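Local structure of putative type VI secretion protein (Escherichia coli, 3U66) at residues A[34-37]-A[38-42]. The protein is probably a component of the bacterial type VI secretion machinery, attached to the inner membrane and carrying a cytoplasmic domain. Numbering follows the deposited sequence.
Sequences ALYR and RACQL
The backbone N of A39 donates a hydrogen bond of 2.8 Å to the carbonyl O of L35. One residue on, C40 N binds Y36 O at 3.0 Å, and then Q41 N binds R37 O at 3.1 Å. Before them, R38 N makes a weak bond to A34 O. All four join residue i to residue i+4, so 34-42 is one unbroken run of alpha helix.

One side-chain pair stands out. Y36 and C40 are four residues apart and lie on the same side of the helix. The SG of C40 approaches the Y36 ring obliquely, 41° off its normal. The nearest ring atom is CE2 of Y36, 3.7 Å from the SG of C40. The sulfur is 4.4 Å from the centroid of the tyrosine ring. Two torsions bring the groups together. The tyrosine CG is anti to its own N (chi1 -167°), which places the ring beside the carbonyl carbon. The cysteine SG is anti to the carbonyl carbon and beside the backbone N (chi1 -83°). W88 packs against the tyrosine ring edge-to-face. The OH of Y36 makes weak hydrogen bonds to the carbonyl oxygens of D91 and P92, which probably help to hold the hydroxyl end.

Q41 bends back over the carbonyl of R37. R37, R38 and Q41 are exposed.

L35 touches L23 of helix 7-24, and A39 and C40 touch L93 of helix 93-98. The run is thus an amphipathic part of helix 32-52, with a Cys sulfur-aromatic i/i+4 pair on its packed side, in the all-helical fold of the DotU family.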
loop_
_atom_site.group_PDB
_atom_site.type_symbol
_atom_site.label_atom_id
_atom_site.label_comp_id
_atom_site.label_asym_id
_atom_site.label_seq_id
_atom_site.Cartn_x
_atom_site.Cartn_y
_atom_site.Cartn_z
ATOM N N ALA A 34 2.790 5.393 -20.432
ATOM C CA ALA A 34 3.712 4.269 -20.592
ATOM C C ALA A 34 3.926 3.576 -19.239
ATOM O O ALA A 34 4.057 2.348 -19.192
ATOM C CB ALA A 34 5.038 4.762 -21.149
ATOM N N LEU A 35 3.944 4.373 -18.142
ATOM C CA LEU A 35 4.090 3.895 -16.767
ATOM C C LEU A 35 2.831 3.151 -16.306
ATOM O O LEU A 35 2.957 2.104 -15.674
ATOM C CB LEU A 35 4.426 5.054 -15.810
ATOM C CG LEU A 35 4.844 4.655 -14.392
ATOM C CD1 LEU A 35 6.309 4.270 -14.337
ATOM C CD2 LEU A 35 4.542 5.760 -13.407
ATOM N N TYR A 36 1.635 3.679 -16.637
ATOM C CA TYR A 36 0.341 3.072 -16.311
ATOM C C TYR A 36 0.209 1.666 -16.913
ATOM O O TYR A 36 -0.361 0.778 -16.278
ATOM C CB TYR A 36 -0.813 3.967 -16.803
ATOM C CG TYR A 36 -2.168 3.594 -16.238
ATOM C CD1 TYR A 36 -2.613 4.120 -15.028
ATOM C CD2 TYR A 36 -3.022 2.736 -16.927
ATOM C CE1 TYR A 36 -3.864 3.791 -14.508
ATOM C CE2 TYR A 36 -4.274 2.392 -16.415
ATOM C CZ TYR A 36 -4.690 2.922 -15.203
ATOM O OH TYR A 36 -5.926 2.583 -14.698
ATOM N N ARG A 37 0.747 1.482 -18.113
ATOM C CA ARG A 37 0.715 0.239 -18.851
ATOM C C ARG A 37 1.595 -0.779 -18.180
ATOM O O ARG A 37 1.162 -1.902 -17.993
ATOM C CB ARG A 37 1.213 0.481 -20.272
ATOM C CG ARG A 37 0.230 1.198 -21.168
ATOM C CD ARG A 37 0.740 1.128 -22.578
ATOM N NE ARG A 37 -0.024 0.200 -23.411
ATOM C CZ ARG A 37 0.145 -1.124 -23.420
ATOM N NH1 ARG A 37 1.010 -1.698 -22.598
ATOM N NH2 ARG A 37 -0.563 -1.875 -24.248
ATOM N N ARG A 38 2.832 -0.401 -17.816
ATOM C CA ARG A 38 3.798 -1.235 -17.099
ATOM C C ARG A 38 3.215 -1.609 -15.746
ATOM O O ARG A 38 3.256 -2.783 -15.386
ATOM C CB ARG A 38 5.130 -0.494 -16.935
ATOM C CG ARG A 38 6.355 -1.402 -17.020
ATOM C CD ARG A 38 7.043 -1.608 -15.682
ATOM N NE ARG A 38 7.757 -0.407 -15.246
ATOM C CZ ARG A 38 8.751 -0.395 -14.363
ATOM N NH1 ARG A 38 9.176 -1.530 -13.813
ATOM N NH2 ARG A 38 9.330 0.747 -14.023
ATOM N N ALA A 39 2.591 -0.631 -15.045
ATOM C CA ALA A 39 1.910 -0.820 -13.761
ATOM C C ALA A 39 0.854 -1.917 -13.887
ATOM O O ALA A 39 0.879 -2.858 -13.103
ATOM C CB ALA A 39 1.257 0.478 -13.316
ATOM N N CYS A 40 -0.034 -1.811 -14.902
ATOM C CA CYS A 40 -1.098 -2.764 -15.221
ATOM C C CYS A 40 -0.557 -4.186 -15.404
ATOM O O CYS A 40 -1.077 -5.121 -14.786
ATOM C CB CYS A 40 -1.862 -2.303 -16.457
ATOM S SG CYS A 40 -3.150 -1.075 -16.125
ATOM N N GLN A 41 0.505 -4.336 -16.235
ATOM C CA GLN A 41 1.157 -5.615 -16.539
ATOM C C GLN A 41 1.759 -6.255 -15.293
ATOM O O GLN A 41 1.696 -7.475 -15.136
ATOM C CB GLN A 41 2.225 -5.470 -17.646
ATOM C CG GLN A 41 1.716 -4.969 -19.006
ATOM C CD GLN A 41 0.404 -5.577 -19.460
ATOM O OE1 GLN A 41 0.282 -6.789 -19.688
ATOM N NE2 GLN A 41 -0.612 -4.737 -19.604
ATOM N N LEU A 42 2.309 -5.422 -14.400
ATOM C CA LEU A 42 2.893 -5.839 -13.133
ATOM C C LEU A 42 1.824 -6.414 -12.173
ATOM O O LEU A 42 2.042 -7.466 -11.555
ATOM C CB LEU A 42 3.626 -4.654 -12.507
ATOM C CG LEU A 42 5.084 -4.935 -12.163
ATOM C CD1 LEU A 42 5.887 -3.670 -12.268
ATOM C CD2 LEU A 42 5.244 -5.533 -10.687
#